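Local coordinates for protein putative 4-amino-4-deoxychorismate lyase (Thermus thermophilus, PDB 2ZGI) that probably acts as a pyridoxal-phosphate-dependent lyase, putatively on 4-amino-4-deoxychorismate, and belongs to the class-IV aminotransferase family, at residues Y19-T27 with R124-P132; V157-L166 with L176-R185. All blocks are in the same frame, centred on the assembly; numbering follows the deposited sequence.

Contact 1: Y19-T27 with R124-P132; sequences YHGASVFTT and RYKTGNYLP. With PLP (pyridoxal-5'-phosphate), chain P.
Phe25 swings CG between its own backbone N and carbonyl carbon (chi1 74°), while Lys126 runs nearly straight and bends at its last torsion (chi4 72°), and the two side chains meet at about a right angle. The lysine is the cofactor-bearing residue of a fold-type IV pyridoxal-phosphate enzyme: NZ is bonded to C4A of the pyridoxal phosphate. Its stem crosses one face of the phenyl ring in a CH-pi contact, CG standing 4.1 Å from the centroid of the Phe25 ring, and further along CE comes within 3.6 Å of Phe25 CE1. At the rim of the ring, near its plane, Thr127 O lies 3.4 Å from Phe25 CE2, so the ring is bordered by backbone as well as by the lysine.

The backbones are tied by a single beta bridge, Val24 to Thr127. Phe25 N donates to Lys126 O at 3.0 Å, and Gly128 N to Ser23 O at 2.8 Å, the latter donor lying 47° out of the carbonyl plane. A beta carbon on Gly128 would run into Ser23 OG and Gly21 O. Thr26 OG1 is hydrogen-bonded to Arg44, which binds the cofactor, and Tyr130 packs against His20 of the second subunit. Thr127 OG1 closes an ST turn, accepting from Asn129 N at 3.0 Å.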
loop_
_atom_site.group_PDB
_atom_site.type_symbol
_atom_site.label_atom_id
_atom_site.label_comp_id
_atom_site.label_asym_id
_atom_site.label_seq_id
_atom_site.Cartn_x
_atom_site.Cartn_y
_atom_site.Cartn_z
ATOM N N TYR D 19 -4.382 -26.971 9.897
ATOM C CA TYR D 19 -3.191 -26.413 9.236
ATOM C C TYR D 19 -3.476 -25.204 8.350
ATOM O O TYR D 19 -2.559 -24.424 8.048
ATOM C CB TYR D 19 -2.476 -27.466 8.384
ATOM C CG TYR D 19 -1.654 -28.490 9.157
ATOM C CD1 TYR D 19 -1.028 -28.165 10.367
ATOM C CD2 TYR D 19 -1.462 -29.770 8.646
ATOM C CE1 TYR D 19 -0.229 -29.120 11.060
ATOM C CE2 TYR D 19 -0.685 -30.728 9.327
ATOM C CZ TYR D 19 -0.083 -30.396 10.534
ATOM O OH TYR D 19 0.705 -31.330 11.200
ATOM N N HIS D 20 -4.720 -25.079 7.892
ATOM C CA HIS D 20 -5.031 -24.076 6.881
ATOM C C HIS D 20 -6.101 -23.102 7.310
ATOM O O HIS D 20 -6.529 -22.243 6.518
ATOM C CB HIS D 20 -5.476 -24.763 5.600
ATOM C CG HIS D 20 -4.397 -25.549 4.922
ATOM N ND1 HIS D 20 -4.672 -26.512 3.981
ATOM C CD2 HIS D 20 -3.051 -25.533 5.057
ATOM C CE1 HIS D 20 -3.543 -27.028 3.528
ATOM N NE2 HIS D 20 -2.545 -26.451 4.165
ATOM N N GLY D 21 -6.517 -23.214 8.567
ATOM C CA GLY D 21 -7.657 -22.441 9.069
ATOM C C GLY D 21 -8.881 -22.653 8.187
ATOM O O GLY D 21 -9.681 -21.737 7.993
ATOM N N ALA D 22 -9.044 -23.864 7.646
ATOM C CA ALA D 22 -10.107 -24.076 6.647
ATOM C C ALA D 22 -11.449 -24.370 7.317
ATOM O O ALA D 22 -11.873 -25.535 7.441
ATOM C CB ALA D 22 -9.704 -25.180 5.665
ATOM N N SER D 23 -12.097 -23.317 7.822
ATOM C CA SER D 23 -13.342 -23.447 8.578
ATOM C C SER D 23 -14.120 -22.163 8.492
ATOM O O SER D 23 -13.552 -21.085 8.179
ATOM C CB SER D 23 -13.065 -23.794 10.058
ATOM O OG SER D 23 -12.294 -22.773 10.711
ATOM N N VAL D 24 -15.429 -22.272 8.720
ATOM C CA VAL D 24 -16.273 -21.115 8.970
ATOM C C VAL D 24 -16.925 -21.336 10.309
ATOM O O VAL D 24 -17.002 -22.482 10.796
ATOM C CB VAL D 24 -17.319 -20.865 7.815
ATOM C CG1 VAL D 24 -16.606 -20.596 6.539
ATOM C CG2 VAL D 24 -18.224 -22.097 7.620
ATOM N N PHE D 25 -17.374 -20.258 10.941
ATOM C CA PHE D 25 -17.896 -20.383 12.281
ATOM C C PHE D 25 -18.862 -19.256 12.562
ATOM O O PHE D 25 -18.969 -18.296 11.767
ATOM C CB PHE D 25 -16.736 -20.440 13.319
ATOM C CG PHE D 25 -16.041 -19.098 13.555
ATOM C CD1 PHE D 25 -16.398 -18.306 14.647
ATOM C CD2 PHE D 25 -15.049 -18.635 12.692
ATOM C CE1 PHE D 25 -15.774 -17.072 14.880
ATOM C CE2 PHE D 25 -14.424 -17.394 12.900
ATOM C CZ PHE D 25 -14.769 -16.614 13.991
ATOM N N THR D 26 -19.582 -19.375 13.672
ATOM C CA THR D 26 -20.357 -18.273 14.181
ATOM C C THR D 26 -20.408 -18.362 15.702
ATOM O O THR D 26 -20.284 -19.452 16.275
ATOM C CB THR D 26 -21.772 -18.227 13.550
ATOM O OG1 THR D 26 -22.352 -16.943 13.809
ATOM C CG2 THR D 26 -22.697 -19.347 14.138
ATOM N N THR D 27 -20.559 -17.221 16.361
ATOM C CA THR D 27 -20.594 -17.202 17.808
ATOM C C THR D 27 -21.864 -16.489 18.277
ATOM O O THR D 27 -22.193 -15.385 17.805
ATOM C CB THR D 27 -19.321 -16.576 18.428
ATOM O OG1 THR D 27 -19.353 -15.161 18.266
ATOM C CG2 THR D 27 -18.104 -17.081 17.768
ATOM N N ARG D 124 -15.845 -10.975 3.833
ATOM C CA ARG D 124 -17.280 -11.034 3.996
ATOM C C ARG D 124 -17.692 -12.295 4.753
ATOM O O ARG D 124 -18.849 -12.393 5.174
ATOM C CB ARG D 124 -17.978 -10.963 2.639
ATOM C CG ARG D 124 -17.401 -11.946 1.615
ATOM C CD ARG D 124 -18.003 -11.746 0.201
ATOM N NE ARG D 124 -19.458 -11.843 0.251
ATOM C CZ ARG D 124 -20.277 -11.821 -0.802
ATOM N NH1 ARG D 124 -19.810 -11.696 -2.040
ATOM N NH2 ARG D 124 -21.580 -11.923 -0.602
ATOM N N TYR D 125 -16.751 -13.239 4.904
ATOM C CA TYR D 125 -17.010 -14.516 5.582
ATOM C C TYR D 125 -16.341 -14.593 6.950
ATOM O O TYR D 125 -15.269 -13.994 7.190
ATOM C CB TYR D 125 -16.571 -15.677 4.684
ATOM C CG TYR D 125 -17.107 -15.530 3.283
ATOM C CD1 TYR D 125 -18.495 -15.557 3.041
ATOM C CD2 TYR D 125 -16.254 -15.316 2.203
ATOM C CE1 TYR D 125 -19.017 -15.382 1.750
ATOM C CE2 TYR D 125 -16.761 -15.155 0.903
ATOM C CZ TYR D 125 -18.148 -15.189 0.695
ATOM O OH TYR D 125 -18.668 -15.021 -0.562
ATOM N N LYS D 126 -16.979 -15.347 7.848
ATOM C CA LYS D 126 -16.470 -15.565 9.195
ATOM C C LYS D 126 -15.688 -16.883 9.173
ATOM O O LYS D 126 -16.273 -17.973 9.345
ATOM C CB LYS D 126 -17.644 -15.610 10.165
ATOM C CG LYS D 126 -17.327 -15.058 11.547
ATOM C CD LYS D 126 -18.586 -14.779 12.315
ATOM C CE LYS D 126 -18.316 -14.812 13.798
ATOM N NZ LYS D 126 -17.525 -13.596 14.156
ATOM N N THR D 127 -14.376 -16.779 8.892
ATOM C CA THR D 127 -13.535 -17.944 8.632
ATOM C C THR D 127 -12.444 -18.144 9.677
ATOM O O THR D 127 -12.120 -17.235 10.439
ATOM C CB THR D 127 -12.844 -17.884 7.222
ATOM O OG1 THR D 127 -11.686 -17.026 7.256
ATOM C CG2 THR D 127 -13.802 -17.351 6.172
ATOM N N GLY D 128 -11.882 -19.352 9.673
ATOM C CA GLY D 128 -10.705 -19.706 10.437
ATOM C C GLY D 128 -9.427 -18.996 10.028
ATOM O O GLY D 128 -8.395 -19.185 10.667
ATOM N N ASN D 129 -9.482 -18.183 8.971
ATOM C CA ASN D 129 -8.321 -17.369 8.620
ATOM C C ASN D 129 -8.414 -16.049 9.357
ATOM O O ASN D 129 -8.806 -15.006 8.794
ATOM C CB ASN D 129 -8.222 -17.205 7.106
ATOM C CG ASN D 129 -7.605 -18.409 6.450
ATOM O OD1 ASN D 129 -7.784 -19.562 6.893
ATOM N ND2 ASN D 129 -6.871 -18.172 5.416
ATOM N N TYR D 130 -8.121 -16.111 10.652
ATOM C CA TYR D 130 -8.535 -15.052 11.563
ATOM C C TYR D 130 -7.307 -14.299 12.125
ATOM O O TYR D 130 -7.429 -13.479 13.004
ATOM C CB TYR D 130 -9.361 -15.690 12.703
ATOM C CG TYR D 130 -10.071 -14.733 13.602
ATOM C CD1 TYR D 130 -11.173 -14.011 13.154
ATOM C CD2 TYR D 130 -9.640 -14.555 14.918
ATOM C CE1 TYR D 130 -11.838 -13.113 13.992
ATOM C CE2 TYR D 130 -10.292 -13.656 15.763
ATOM C CZ TYR D 130 -11.385 -12.942 15.293
ATOM O OH TYR D 130 -12.010 -12.038 16.128
ATOM N N LEU D 131 -6.137 -14.609 11.613
ATOM C CA LEU D 131 -4.885 -13.988 12.112
ATOM C C LEU D 131 -4.844 -12.443 12.056
ATOM O O LEU D 131 -4.464 -11.792 13.046
ATOM C CB LEU D 131 -3.690 -14.618 11.406
ATOM C CG LEU D 131 -2.316 -14.542 12.066
ATOM C CD1 LEU D 131 -2.380 -14.855 13.544
ATOM C CD2 LEU D 131 -1.335 -15.432 11.299
ATOM N N PRO D 132 -5.243 -11.841 10.916
ATOM C CA PRO D 132 -5.250 -10.368 10.889
ATOM C C PRO D 132 -6.094 -9.743 12.015
ATOM O O PRO D 132 -5.690 -8.734 12.594
ATOM C CB PRO D 132 -5.862 -10.037 9.518
ATOM C CG PRO D 132 -5.518 -11.268 8.655
ATOM C CD PRO D 132 -5.649 -12.423 9.625
HETATM N N1 PLP P . -16.369 -8.468 12.815
HETATM C C2 PLP P . -15.682 -9.627 12.744
HETATM C C2A PLP P . -14.336 -9.640 12.078
HETATM C C3 PLP P . -16.212 -10.795 13.303
HETATM O O3 PLP P . -15.481 -11.941 13.207
HETATM C C4 PLP P . -17.478 -10.747 13.899
HETATM C C4A PLP P . -18.154 -11.968 14.488
HETATM C C5 PLP P . -18.176 -9.543 13.928
HETATM C C6 PLP P . -17.579 -8.415 13.367
HETATM C C5A PLP P . -19.532 -9.401 14.588
HETATM O O4P PLP P . -20.586 -10.136 13.965
HETATM P P PLP P . -21.935 -10.559 14.717
HETATM O O1P PLP P . -22.668 -9.292 15.077
HETATM O O2P PLP P . -21.591 -11.328 15.973
HETATM O O3P PLP P . -22.546 -11.395 13.641
#

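Contact 2: V157-L166 with L176-R185; sequences VVDGSRTSPL and LEGGLEGITR. With PLP (pyridoxal-5'-phosphate), chain P.
Ser164 lies over one face of the Arg185 guanidinium, its CB 3.6 Å above the plane and displaced toward the rim, while Pro165 O sits at the edge, in that plane, and accepts from Arg185 NH1 at 2.8 Å. Leu166 slides past the arginine stem in the opposite direction, CG 3.8 Å from Arg185 CD, and Pro165 crosses Leu176 at about a right angle. Arg185 reaches across strand 164-169 from helix 183-194 because its CG points opposite the backbone N (chi1 -171°). A leucine here would probably leave Pro165 O without the NH1 donor and lose the weak link from NH2 to the water bound by Val158 O. The same helix start, with Gly182 at the N-cap position, forms the phosphate cup: Ile183 N donates to O3P of pyridoxal phosphate, and Thr184 N and OG1 to O1P. Asp159, in a classic beta bulge facing Leu150, uses both oxygens. OD2 receives Leu180 N at 2.8 Å from above the carboxylate plane (41° out of it), and OD1 lies 2.9 Å from the pyridine N1 of the cofactor. Leu180 CD2 packs on the cofactor ring, 3.3 Å from its C4.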
loop_
_atom_site.group_PDB
_atom_site.type_symbol
_atom_site.label_atom_id
_atom_site.label_comp_id
_atom_site.label_asym_id
_atom_site.label_seq_id
_atom_site.Cartn_x
_atom_site.Cartn_y
_atom_site.Cartn_z
ATOM N N VAL D 157 -11.753 2.053 6.355
ATOM C CA VAL D 157 -11.909 1.344 7.637
ATOM C C VAL D 157 -13.135 0.451 7.516
ATOM O O VAL D 157 -14.279 0.944 7.389
ATOM C CB VAL D 157 -12.112 2.288 8.836
ATOM C CG1 VAL D 157 -12.254 1.478 10.151
ATOM C CG2 VAL D 157 -10.956 3.328 8.934
ATOM N N VAL D 158 -12.918 -0.860 7.542
ATOM C CA VAL D 158 -14.030 -1.789 7.239
ATOM C C VAL D 158 -14.475 -2.822 8.303
ATOM O O VAL D 158 -15.457 -3.559 8.081
ATOM C CB VAL D 158 -13.761 -2.541 5.905
ATOM C CG1 VAL D 158 -13.558 -1.535 4.749
ATOM C CG2 VAL D 158 -12.573 -3.480 6.034
ATOM N N ASP D 159 -13.749 -2.947 9.409
ATOM C CA ASP D 159 -14.161 -3.935 10.407
ATOM C C ASP D 159 -13.452 -3.678 11.718
ATOM O O ASP D 159 -12.425 -2.938 11.778
ATOM C CB ASP D 159 -13.897 -5.376 9.907
ATOM C CG ASP D 159 -15.085 -6.339 10.143
ATOM O OD1 ASP D 159 -15.841 -6.144 11.120
ATOM O OD2 ASP D 159 -15.247 -7.316 9.348
ATOM N N GLY D 160 -14.035 -4.239 12.775
ATOM C CA GLY D 160 -13.338 -4.429 14.048
ATOM C C GLY D 160 -12.822 -5.858 14.096
ATOM O O GLY D 160 -13.224 -6.677 13.275
ATOM N N SER D 161 -11.943 -6.184 15.040
ATOM C CA SER D 161 -11.450 -7.574 15.140
ATOM C C SER D 161 -12.571 -8.609 15.461
ATOM O O SER D 161 -12.537 -9.741 14.963
ATOM C CB SER D 161 -10.312 -7.683 16.169
ATOM O OG SER D 161 -10.851 -7.809 17.480
ATOM N N ARG D 162 -13.555 -8.212 16.272
ATOM C CA ARG D 162 -14.689 -9.094 16.576
ATOM C C ARG D 162 -16.006 -8.354 16.719
ATOM O O ARG D 162 -17.013 -8.934 17.143
ATOM C CB ARG D 162 -14.415 -9.963 17.806
ATOM C CG ARG D 162 -13.598 -9.297 18.888
ATOM C CD ARG D 162 -14.436 -8.380 19.779
ATOM N NE ARG D 162 -13.921 -8.400 21.161
ATOM C CZ ARG D 162 -13.117 -7.476 21.697
ATOM N NH1 ARG D 162 -12.708 -6.410 20.993
ATOM N NH2 ARG D 162 -12.710 -7.630 22.951
ATOM N N THR D 163 -15.998 -7.067 16.360
ATOM C CA THR D 163 -17.210 -6.260 16.362
ATOM C C THR D 163 -17.331 -5.513 15.031
ATOM O O THR D 163 -16.353 -5.373 14.299
ATOM C CB THR D 163 -17.246 -5.249 17.536
ATOM O OG1 THR D 163 -16.104 -4.376 17.446
ATOM C CG2 THR D 163 -17.276 -5.985 18.911
ATOM N N SER D 164 -18.537 -5.046 14.743
ATOM C CA SER D 164 -18.856 -4.375 13.485
ATOM C C SER D 164 -18.985 -2.874 13.779
ATOM O O SER D 164 -19.782 -2.477 14.629
ATOM C CB SER D 164 -20.189 -4.879 12.942
ATOM O OG SER D 164 -20.175 -6.273 12.709
ATOM N N PRO D 165 -18.193 -2.038 13.093
ATOM C CA PRO D 165 -18.270 -0.629 13.461
ATOM C C PRO D 165 -19.436 0.125 12.786
ATOM O O PRO D 165 -19.786 -0.151 11.623
ATOM C CB PRO D 165 -16.899 -0.083 13.047
ATOM C CG PRO D 165 -16.464 -0.972 11.963
ATOM C CD PRO D 165 -17.041 -2.330 12.222
ATOM N N LEU D 166 -20.039 1.035 13.544
ATOM C CA LEU D 166 -21.102 1.908 13.041
ATOM C C LEU D 166 -20.747 3.353 13.348
ATOM O O LEU D 166 -20.076 3.636 14.339
ATOM C CB LEU D 166 -22.438 1.604 13.726
ATOM C CG LEU D 166 -23.160 0.266 13.529
ATOM C CD1 LEU D 166 -22.709 -0.782 14.534
ATOM C CD2 LEU D 166 -24.632 0.512 13.742
ATOM N N LEU D 176 -20.669 0.596 8.154
ATOM C CA LEU D 176 -19.433 0.701 7.390
ATOM C C LEU D 176 -19.294 -0.558 6.548
ATOM O O LEU D 176 -19.282 -1.668 7.104
ATOM C CB LEU D 176 -18.222 0.862 8.326
ATOM C CG LEU D 176 -17.809 2.277 8.765
ATOM C CD1 LEU D 176 -18.958 3.051 9.382
ATOM C CD2 LEU D 176 -16.660 2.201 9.750
ATOM N N GLU D 177 -19.193 -0.399 5.225
ATOM C CA GLU D 177 -19.087 -1.551 4.334
ATOM C C GLU D 177 -17.670 -2.088 4.253
ATOM O O GLU D 177 -16.735 -1.447 4.720
ATOM C CB GLU D 177 -19.573 -1.212 2.916
ATOM C CG GLU D 177 -20.975 -0.709 2.865
ATOM C CD GLU D 177 -21.388 -0.254 1.479
ATOM O OE1 GLU D 177 -20.523 0.007 0.617
ATOM O OE2 GLU D 177 -22.611 -0.166 1.257
ATOM N N GLY D 178 -17.545 -3.272 3.651
ATOM C CA GLY D 178 -16.266 -3.887 3.328
ATOM C C GLY D 178 -15.752 -4.977 4.264
ATOM O O GLY D 178 -14.699 -5.536 4.021
ATOM N N GLY D 179 -16.503 -5.278 5.323
ATOM C CA GLY D 179 -16.108 -6.290 6.291
ATOM C C GLY D 179 -17.147 -7.403 6.337
ATOM O O GLY D 179 -17.811 -7.693 5.343
ATOM N N LEU D 180 -17.287 -8.015 7.503
ATOM C CA LEU D 180 -18.329 -9.013 7.735
ATOM C C LEU D 180 -19.678 -8.317 7.890
ATOM O O LEU D 180 -19.778 -7.331 8.614
ATOM C CB LEU D 180 -17.981 -9.796 9.015
ATOM C CG LEU D 180 -19.029 -10.778 9.568
ATOM C CD1 LEU D 180 -19.395 -11.821 8.536
ATOM C CD2 LEU D 180 -18.498 -11.427 10.806
ATOM N N GLU D 181 -20.712 -8.798 7.202
ATOM C CA GLU D 181 -22.073 -8.390 7.564
ATOM C C GLU D 181 -22.424 -9.121 8.861
ATOM O O GLU D 181 -22.870 -10.297 8.856
ATOM C CB GLU D 181 -23.131 -8.654 6.485
ATOM C CG GLU D 181 -24.387 -7.751 6.642
ATOM C CD GLU D 181 -25.585 -8.206 5.764
ATOM O OE1 GLU D 181 -25.764 -7.640 4.668
ATOM O OE2 GLU D 181 -26.335 -9.129 6.157
ATOM N N GLY D 182 -22.154 -8.433 9.959
ATOM C CA GLY D 182 -22.538 -8.867 11.263
ATOM C C GLY D 182 -24.050 -8.913 11.396
ATOM O O GLY D 182 -24.788 -8.070 10.842
ATOM N N ILE D 183 -24.496 -9.911 12.147
ATOM C CA ILE D 183 -25.895 -10.091 12.463
ATOM C C ILE D 183 -26.349 -8.983 13.410
ATOM O O ILE D 183 -27.426 -8.416 13.215
ATOM C CB ILE D 183 -26.126 -11.521 13.043
ATOM C CG1 ILE D 183 -26.037 -12.540 11.901
ATOM C CG2 ILE D 183 -27.471 -11.634 13.794
ATOM C CD1 ILE D 183 -25.640 -13.949 12.327
ATOM N N THR D 184 -25.538 -8.669 14.428
ATOM C CA THR D 184 -25.910 -7.653 15.409
ATOM C C THR D 184 -26.118 -6.311 14.728
ATOM O O THR D 184 -27.125 -5.657 14.960
ATOM C CB THR D 184 -24.897 -7.531 16.574
ATOM O OG1 THR D 184 -24.660 -8.835 17.125
ATOM C CG2 THR D 184 -25.447 -6.652 17.659
ATOM N N ARG D 185 -25.194 -5.936 13.850
ATOM C CA ARG D 185 -25.300 -4.662 13.144
ATOM C C ARG D 185 -26.640 -4.515 12.401
ATOM O O ARG D 185 -27.349 -3.504 12.546
ATOM C CB ARG D 185 -24.142 -4.500 12.169
ATOM C CG ARG D 185 -24.106 -3.104 11.599
ATOM C CD ARG D 185 -22.707 -2.700 11.182
ATOM N NE ARG D 185 -22.161 -3.579 10.151
ATOM C CZ ARG D 185 -20.984 -3.378 9.580
ATOM N NH1 ARG D 185 -20.247 -2.319 9.934
ATOM N NH2 ARG D 185 -20.557 -4.223 8.640
HETATM N N1 PLP P . -16.369 -8.468 12.815
HETATM C C2 PLP P . -15.682 -9.627 12.744
HETATM C C2A PLP P . -14.336 -9.640 12.078
HETATM C C3 PLP P . -16.212 -10.795 13.303
HETATM O O3 PLP P . -15.481 -11.941 13.207
HETATM C C4 PLP P . -17.478 -10.747 13.899
HETATM C C4A PLP P . -18.154 -11.968 14.488
HETATM C C5 PLP P . -18.176 -9.543 13.928
HETATM C C6 PLP P . -17.579 -8.415 13.367
HETATM C C5A PLP P . -19.532 -9.401 14.588
HETATM O O4P PLP P . -20.586 -10.136 13.965
HETATM P P PLP P . -21.935 -10.559 14.717
HETATM O O1P PLP P . -22.668 -9.292 15.077
HETATM O O2P PLP P . -21.591 -11.328 15.973
HETATM O O3P PLP P . -22.546 -11.395 13.641
HETATM O O HOH W 1 -16.247 1.374 5.270
HETATM O O HOH W 2 -17.938 -3.829 9.374
HETATM O O HOH W 3 -18.375 -6.273 10.583
HETATM O O HOH W 4 -22.492 -7.088 13.926
#

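Overall arrangement
The two contacts stand in series along the chain, contact 1 closing before contact 2 opens, with their centres about 15 Å apart. Helix 131-142, which starts in contact 1, and strand 147-151 lead on to strand 157-160 in contact 2, which pairs with 147-151. The contacts also touch directly: Tyr130 OH lies 2.6 Å from Ser161 O, probably a weak hydrogen bond, and Lys126 CD packs on Leu180 CD2 at 3.7 Å. Pyridoxal phosphate joins them. Segment 124-132 holds it covalently, whereas 157-166 and 176-185 supply much of the pocket round its ring and phosphate, so the covalent link and much of the grip on ring and phosphate come from separate parts of the chain that meet at one cofactor.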